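Local coordinates for protein exonuclease mut-7 homolog (Aedes aegypti, PDB 7JW2) that probably trims the 3' ends of Argonaute-bound microRNAs as a magnesium-dependent 3'-5' exoribonuclease, here represented by its exonuclease domain, at residues S38-T43 / N48-I53; W172-R175 / E180-R183. All coordinates share one frame; numbering follows the deposited sequence.

Contact 1 (S38-T43 / N48-I53); sequences SEWKPT and NEVSLI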
ATOM      1  N   SER A  38      19.559  -0.116  -8.128  1.00 14.38           N
ATOM      2  CA  SER A  38      18.960   1.062  -8.741  1.00 13.67           C
ATOM      3  C   SER A  38      19.691   1.398 -10.027  1.00 14.37           C
ATOM      4  O   SER A  38      20.843   0.999 -10.234  1.00 16.34           O
ATOM      5  CB  SER A  38      18.962   2.257  -7.783  1.00 15.65           C
ATOM      6  OG  SER A  38      20.269   2.673  -7.457  1.00 19.30           O
ATOM      7  N   GLU A  39      18.989   2.131 -10.893  1.00 13.79           N
ATOM      8  CA  GLU A  39      19.559   2.639 -12.131  1.00 14.77           C
ATOM      9  C   GLU A  39      19.356   4.145 -12.190  1.00 15.19           C
ATOM     10  O   GLU A  39      18.293   4.659 -11.825  1.00 16.03           O
ATOM     11  CB  GLU A  39      18.935   1.981 -13.384  1.00 15.35           C
ATOM     12  CG  GLU A  39      18.886   0.450 -13.386  1.00 15.62           C
ATOM     13  CD  GLU A  39      20.232  -0.199 -13.147  1.00 16.71           C
ATOM     14  OE1 GLU A  39      20.256  -1.311 -12.566  1.00 17.40           O
ATOM     15  OE2 GLU A  39      21.274   0.389 -13.534  1.00 20.16           O
ATOM     16  N   TRP A  40      20.365   4.840 -12.713  1.00 18.15           N
ATOM     17  CA  TRP A  40      20.409   6.292 -12.690  1.00 17.88           C
ATOM     18  C   TRP A  40      20.477   6.843 -14.105  1.00 19.86           C
ATOM     19  O   TRP A  40      21.029   6.206 -15.005  1.00 22.44           O
ATOM     20  CB  TRP A  40      21.616   6.761 -11.874  1.00 19.19           C
ATOM     21  CG  TRP A  40      21.478   6.384 -10.429  1.00 19.29           C
ATOM     22  CD1 TRP A  40      21.631   5.142  -9.888  1.00 19.45           C
ATOM     23  CD2 TRP A  40      21.120   7.253  -9.354  1.00 19.32           C
ATOM     24  NE1 TRP A  40      21.402   5.188  -8.530  1.00 19.68           N
ATOM     25  CE2 TRP A  40      21.081   6.473  -8.182  1.00 19.47           C
ATOM     26  CE3 TRP A  40      20.837   8.620  -9.268  1.00 20.83           C
ATOM     27  CZ2 TRP A  40      20.774   7.012  -6.940  1.00 22.08           C
ATOM     28  CZ3 TRP A  40      20.527   9.153  -8.039  1.00 21.14           C
ATOM     29  CH2 TRP A  40      20.498   8.348  -6.888  1.00 20.21           C
ATOM     30  N   LYS A  41      19.893   8.019 -14.288  1.00 19.38           N
ATOM     31  CA  LYS A  41      20.022   8.706 -15.566  1.00 22.61           C
ATOM     32  C   LYS A  41      21.493   9.004 -15.845  1.00 25.69           C
ATOM     33  O   LYS A  41      22.229   9.389 -14.931  1.00 25.54           O
ATOM     34  CB  LYS A  41      19.238  10.011 -15.539  1.00 20.10           C
ATOM     35  CG  LYS A  41      17.753   9.892 -15.310  1.00 20.81           C
ATOM     36  CD  LYS A  41      17.139  11.276 -15.480  1.00 27.56           C
ATOM     37  CE  LYS A  41      15.654  11.290 -15.208  1.00 30.15           C
ATOM     38  NZ  LYS A  41      15.080  12.613 -15.613  1.00 28.40           N
ATOM     39  N   PRO A  42      21.960   8.842 -17.085  1.00 27.43           N
ATOM     40  CA  PRO A  42      23.302   9.331 -17.424  1.00 28.11           C
ATOM     41  C   PRO A  42      23.418  10.809 -17.082  1.00 26.97           C
ATOM     42  O   PRO A  42      22.460  11.569 -17.208  1.00 26.78           O
ATOM     43  CB  PRO A  42      23.404   9.086 -18.933  1.00 25.25           C
ATOM     44  CG  PRO A  42      22.452   7.977 -19.210  1.00 24.88           C
ATOM     45  CD  PRO A  42      21.327   8.117 -18.200  1.00 21.03           C
ATOM     46  N   THR A  43      24.596  11.209 -16.619  1.00 33.12           N
ATOM     47  CA  THR A  43      24.819  12.577 -16.175  1.00 33.78           C
ATOM     48  C   THR A  43      25.829  13.269 -17.078  1.00 39.02           C
ATOM     49  O   THR A  43      26.724  12.637 -17.648  1.00 40.30           O
ATOM     50  CB  THR A  43      25.316  12.624 -14.732  1.00 36.43           C
ATOM     51  OG1 THR A  43      26.631  12.063 -14.661  1.00 37.88           O
ATOM     52  CG2 THR A  43      24.392  11.829 -13.845  1.00 36.74           C
ATOM     53  N   ASN A  48      22.430  14.272 -10.107  1.00 35.64           N
ATOM     54  CA  ASN A  48      22.019  12.898 -10.336  1.00 32.65           C
ATOM     55  C   ASN A  48      20.513  12.756 -10.148  1.00 30.06           C
ATOM     56  O   ASN A  48      19.911  13.425  -9.301  1.00 28.28           O
ATOM     57  CB  ASN A  48      22.766  11.962  -9.391  1.00 31.29           C
ATOM     58  CG  ASN A  48      24.162  11.649  -9.879  1.00 34.91           C
ATOM     59  OD1 ASN A  48      24.342  10.960 -10.884  1.00 37.89           O
ATOM     60  ND2 ASN A  48      25.159  12.153  -9.172  1.00 37.52           N
ATOM     61  N   GLU A  49      19.902  11.897 -10.968  1.00 23.28           N
ATOM     62  CA  GLU A  49      18.468  11.640 -10.928  1.00 21.72           C
ATOM     63  C   GLU A  49      18.232  10.146 -11.083  1.00 20.44           C
ATOM     64  O   GLU A  49      18.847   9.512 -11.943  1.00 21.27           O
ATOM     65  CB  GLU A  49      17.736  12.401 -12.038  1.00 27.25           C
ATOM     66  CG  GLU A  49      17.540  13.875 -11.758  1.00 33.20           C
ATOM     67  CD  GLU A  49      16.600  14.517 -12.753  1.00 33.05           C
ATOM     68  OE1 GLU A  49      15.662  15.225 -12.328  1.00 42.01           O
ATOM     69  OE2 GLU A  49      16.801  14.300 -13.965  1.00 38.75           O
ATOM     70  N   VAL A  50      17.355   9.586 -10.238  1.00 18.86           N
ATOM     71  CA  VAL A  50      17.044   8.159 -10.277  1.00 17.70           C
ATOM     72  C   VAL A  50      16.116   7.849 -11.442  1.00 15.51           C
ATOM     73  O   VAL A  50      15.123   8.554 -11.675  1.00 19.00           O
ATOM     74  CB  VAL A  50      16.391   7.709  -8.957  1.00 17.44           C
ATOM     75  CG1 VAL A  50      16.195   6.181  -8.950  1.00 19.07           C
ATOM     76  CG2 VAL A  50      17.235   8.129  -7.780  1.00 21.99           C
ATOM     77  N   SER A  51      16.408   6.754 -12.153  1.00 14.12           N
ATOM     78  CA  SER A  51      15.488   6.217 -13.148  1.00 14.47           C
ATOM     79  C   SER A  51      14.643   5.075 -12.591  1.00 14.14           C
ATOM     80  O   SER A  51      13.411   5.123 -12.670  1.00 14.20           O
ATOM     81  CB  SER A  51      16.268   5.753 -14.392  1.00 15.67           C
ATOM     82  OG  SER A  51      15.424   5.044 -15.282  1.00 15.74           O
ATOM     83  N   LEU A  52      15.292   4.057 -12.017  1.00 13.95           N
ATOM     84  CA  LEU A  52      14.635   2.868 -11.491  1.00 13.06           C
ATOM     85  C   LEU A  52      15.186   2.549 -10.115  1.00 12.60           C
ATOM     86  O   LEU A  52      16.362   2.788  -9.846  1.00 13.25           O
ATOM     87  CB  LEU A  52      14.866   1.631 -12.381  1.00 14.41           C
ATOM     88  CG  LEU A  52      14.324   1.633 -13.810  1.00 15.22           C
ATOM     89  CD1 LEU A  52      14.733   0.335 -14.492  1.00 16.23           C
ATOM     90  CD2 LEU A  52      12.814   1.781 -13.821  1.00 16.98           C
ATOM     91  N   ILE A  53      14.321   2.008  -9.252  1.00 11.97           N
ATOM     92  CA  ILE A  53      14.735   1.284  -8.049  1.00 12.76           C
ATOM     93  C   ILE A  53      14.145  -0.115  -8.130  1.00 11.97           C
ATOM     94  O   ILE A  53      12.939  -0.271  -8.366  1.00 14.59           O
ATOM     95  CB  ILE A  53      14.290   2.006  -6.768  1.00 13.41           C
ATOM     96  CG1 ILE A  53      15.020   3.349  -6.655  1.00 15.07           C
ATOM     97  CG2 ILE A  53      14.608   1.136  -5.544  1.00 15.49           C
ATOM     98  CD1 ILE A  53      14.431   4.244  -5.595  1.00 18.84           C
TER
HETATM   99  O   HOH W   1      22.028  10.267 -12.371  1.00 27.39           O
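E39 and L52 pair as antiparallel strand neighbours in the hairpin of strands 33-40 and 50-56, E39 N donating to L52 O at 2.9 Å. The return bond is shared: E39 O accepts from L52 N at 3.1 Å and from S51 N at 2.8 Å, the latter bent to 150°. Two residues facing one make a classic beta bulge, beyond which W40 pairs with V50. A last backbone bond, K41 N to E49 O, follows before the turn.

V50 lays CG2 over one face of the W40 six-membered ring, a CH-pi contact of 3.6 Å to the ring centroid. On the five-membered ring, W40 NE1 donates to S38 OG in a bent bond (136°), with OG tilted out of the ring plane; D99 of helix 96-106 holds both groups, OD1 hydrogen-bonding with the same NE1 and OD2 with S38 OG.

Near the turn K41, extended beyond CG, runs past E49 CB until K41 NZ meets E49 OE2 at 2.9 Å, from above the carboxylate plane. A water accepts from E49 N and lies within donating reach of K41 O and N48 OD1, though its protons may not serve both, linking the two sides of the turn.

The chemistry thus grades from backbone pairing inside the exonuclease sheet to an ion pair and water toward the turn, with E39 O gripped twice at the bulge.

Contact 2 (W172-R175 / E180-R183); sequences WAQR and EQLR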
ATOM      1  N   TRP A 172      19.341   5.110 -19.382  1.00 13.89           N
ATOM      2  CA  TRP A 172      18.257   4.853 -18.437  1.00 14.99           C
ATOM      3  C   TRP A 172      17.207   5.959 -18.397  1.00 15.60           C
ATOM      4  O   TRP A 172      16.174   5.783 -17.730  1.00 16.00           O
ATOM      5  CB  TRP A 172      18.844   4.619 -17.038  1.00 14.64           C
ATOM      6  CG  TRP A 172      19.627   3.337 -16.969  1.00 13.17           C
ATOM      7  CD1 TRP A 172      20.989   3.204 -16.914  1.00 14.41           C
ATOM      8  CD2 TRP A 172      19.094   2.014 -17.026  1.00 12.45           C
ATOM      9  NE1 TRP A 172      21.341   1.865 -16.916  1.00 16.32           N
ATOM     10  CE2 TRP A 172      20.193   1.115 -16.961  1.00 14.77           C
ATOM     11  CE3 TRP A 172      17.795   1.492 -17.076  1.00 14.46           C
ATOM     12  CZ2 TRP A 172      20.033  -0.267 -16.995  1.00 13.45           C
ATOM     13  CZ3 TRP A 172      17.636   0.101 -17.085  1.00 14.88           C
ATOM     14  CH2 TRP A 172      18.752  -0.758 -17.053  1.00 15.21           C
ATOM     15  N   ALA A 173      17.409   7.063 -19.114  1.00 15.43           N
ATOM     16  CA  ALA A 173      16.418   8.130 -19.153  1.00 17.88           C
ATOM     17  C   ALA A 173      15.414   7.964 -20.285  1.00 18.12           C
ATOM     18  O   ALA A 173      14.394   8.660 -20.291  1.00 20.89           O
ATOM     19  CB  ALA A 173      17.113   9.492 -19.279  1.00 18.54           C
ATOM     20  N   GLN A 174      15.668   7.067 -21.235  1.00 17.14           N
ATOM     21  CA  GLN A 174      14.727   6.913 -22.334  1.00 19.02           C
ATOM     22  C   GLN A 174      13.467   6.184 -21.868  1.00 19.81           C
ATOM     23  O   GLN A 174      13.514   5.312 -20.993  1.00 18.27           O
ATOM     24  CB  GLN A 174      15.386   6.191 -23.505  1.00 20.15           C
ATOM     25  CG  GLN A 174      15.439   4.685 -23.397  1.00 18.20           C
ATOM     26  CD  GLN A 174      16.400   4.080 -24.409  1.00 23.97           C
ATOM     27  OE1 GLN A 174      16.786   4.735 -25.373  1.00 27.65           O
ATOM     28  NE2 GLN A 174      16.807   2.837 -24.183  1.00 23.41           N
ATOM     29  N   ARG A 175      12.321   6.596 -22.408  1.00 20.88           N
ATOM     30  CA  ARG A 175      11.049   5.958 -22.117  1.00 20.24           C
ATOM     31  C   ARG A 175      10.291   5.735 -23.421  1.00 25.44           C
ATOM     32  O   ARG A 175      10.213   6.655 -24.258  1.00 27.45           O
ATOM     33  CB  ARG A 175      10.211   6.797 -21.145  1.00 20.70           C
ATOM     34  CG  ARG A 175      10.701   6.793 -19.685  1.00 21.47           C
ATOM     35  CD  ARG A 175      10.686   5.388 -19.095  1.00 19.14           C
ATOM     36  NE  ARG A 175      11.036   5.351 -17.673  1.00 16.08           N
ATOM     37  CZ  ARG A 175      12.292   5.356 -17.226  1.00 17.02           C
ATOM     38  NH1 ARG A 175      13.298   5.430 -18.094  1.00 17.68           N
ATOM     39  NH2 ARG A 175      12.546   5.294 -15.924  1.00 16.21           N
ATOM     40  N   GLU A 180      15.559  -5.287 -23.042  1.00 22.18           N
ATOM     41  CA  GLU A 180      16.864  -5.715 -22.550  1.00 20.92           C
ATOM     42  C   GLU A 180      17.296  -4.903 -21.335  1.00 20.74           C
ATOM     43  O   GLU A 180      17.989  -5.432 -20.453  1.00 20.44           O
ATOM     44  CB  GLU A 180      17.906  -5.610 -23.667  1.00 23.01           C
ATOM     45  CG  GLU A 180      17.632  -6.518 -24.862  1.00 32.45           C
ATOM     46  CD  GLU A 180      16.625  -5.927 -25.848  1.00 34.20           C
ATOM     47  OE1 GLU A 180      16.137  -6.680 -26.723  1.00 40.88           O
ATOM     48  OE2 GLU A 180      16.316  -4.715 -25.750  1.00 28.82           O
ATOM     49  N   GLN A 181      16.889  -3.631 -21.266  1.00 18.56           N
ATOM     50  CA  GLN A 181      17.171  -2.804 -20.094  1.00 17.64           C
ATOM     51  C   GLN A 181      16.387  -3.289 -18.884  1.00 17.16           C
ATOM     52  O   GLN A 181      16.940  -3.412 -17.782  1.00 16.33           O
ATOM     53  CB  GLN A 181      16.839  -1.343 -20.386  1.00 14.69           C
ATOM     54  CG  GLN A 181      17.760  -0.657 -21.386  1.00 17.02           C
ATOM     55  CD  GLN A 181      17.334   0.773 -21.607  1.00 15.64           C
ATOM     56  OE1 GLN A 181      16.276   1.013 -22.187  1.00 18.21           O
ATOM     57  NE2 GLN A 181      18.122   1.724 -21.113  1.00 16.14           N
ATOM     58  N   LEU A 182      15.091  -3.558 -19.070  1.00 17.14           N
ATOM     59  CA  LEU A 182      14.272  -4.063 -17.971  1.00 17.04           C
ATOM     60  C   LEU A 182      14.793  -5.404 -17.475  1.00 19.30           C
ATOM     61  O   LEU A 182      14.812  -5.664 -16.265  1.00 17.51           O
ATOM     62  CB  LEU A 182      12.813  -4.173 -18.415  1.00 17.80           C
ATOM     63  CG  LEU A 182      12.177  -2.814 -18.734  1.00 18.76           C
ATOM     64  CD1 LEU A 182      10.968  -2.969 -19.653  1.00 25.00           C
ATOM     65  CD2 LEU A 182      11.801  -2.081 -17.463  1.00 21.39           C
ATOM     66  N   ARG A 183      15.241  -6.265 -18.390  1.00 17.50           N
ATOM     67  CA  ARG A 183      15.768  -7.563 -17.972  1.00 18.47           C
ATOM     68  C   ARG A 183      17.043  -7.407 -17.148  1.00 18.00           C
ATOM     69  O   ARG A 183      17.202  -8.051 -16.099  1.00 17.52           O
ATOM     70  CB  ARG A 183      16.006  -8.445 -19.201  1.00 23.32           C
ATOM     71  CG  ARG A 183      14.711  -8.992 -19.787  1.00 27.22           C
ATOM     72  CD  ARG A 183      14.927 -10.264 -20.602  1.00 36.54           C
ATOM     73  NE  ARG A 183      15.962 -10.099 -21.616  1.00 36.83           N
ATOM     74  CZ  ARG A 183      15.723 -10.072 -22.924  1.00 37.81           C
ATOM     75  NH1 ARG A 183      14.481 -10.202 -23.372  1.00 34.99           N
ATOM     76  NH2 ARG A 183      16.725  -9.918 -23.781  1.00 39.36           N
TER
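Q181 runs from helix 179-205 alongside one face of the W172 indole and ends against the side chain of Q174. Its CG stands anti to the carbonyl carbon (chi1 -69°) and the chain then runs extended, carrying the amide along the indole. NE2 lies 4.1 Å above the ring plane, near its rim, with amide and ring only 27° apart. Q181 CB packs on W172 CZ3 at 3.7 Å, while Q181 O lies at the ring edge, 3.3 Å from W172 CH2.

Q174 folds CG between its own backbone N and carbonyl carbon (chi1 82°), then stretches to bring NE2 within 2.8 Å of Q181 OE1. The hydrogen bond lies in the amide plane of Q174 but meets that of Q181 from above. R178 N also donates to OE1, and Q181 NE2 bonds to S170 OG and N171 O, holding both ends of the buried amide.

R175 turns back so that NH1 donates to W172 O and Q174 O, both close to the guanidinium plane. Within the 3'-5' exonuclease domain this joins the loop after helix 151-159 to the first turn of helix 179-205, with W172 on L52 of strand 50-56 and R175 touching helix 66-69 and salt-bridged to D65.

In the fold
Contact 1 ties two strands of the central sheet, whereas contact 2 ties a loop to the start of helix 179-205, which lies against that sheet; both belong to the same exonuclease domain. Contact 1 is mostly buried along its strands (E39 and V50-I53) and becomes exposed toward its turn, and contact 2 buries most of its few touching residues. Backbone bonds dominate the former; the latter relies on side-chain amides and an indole. They meet at the bulge: S51 OG lies 2.7 Å from W172 O and 3.0 Å from R175 NH2, both probable hydrogen bonds, while the W172 ring packs against E39 CB. The bulged strand pair and the loop are therefore joined by polar and apolar contacts together.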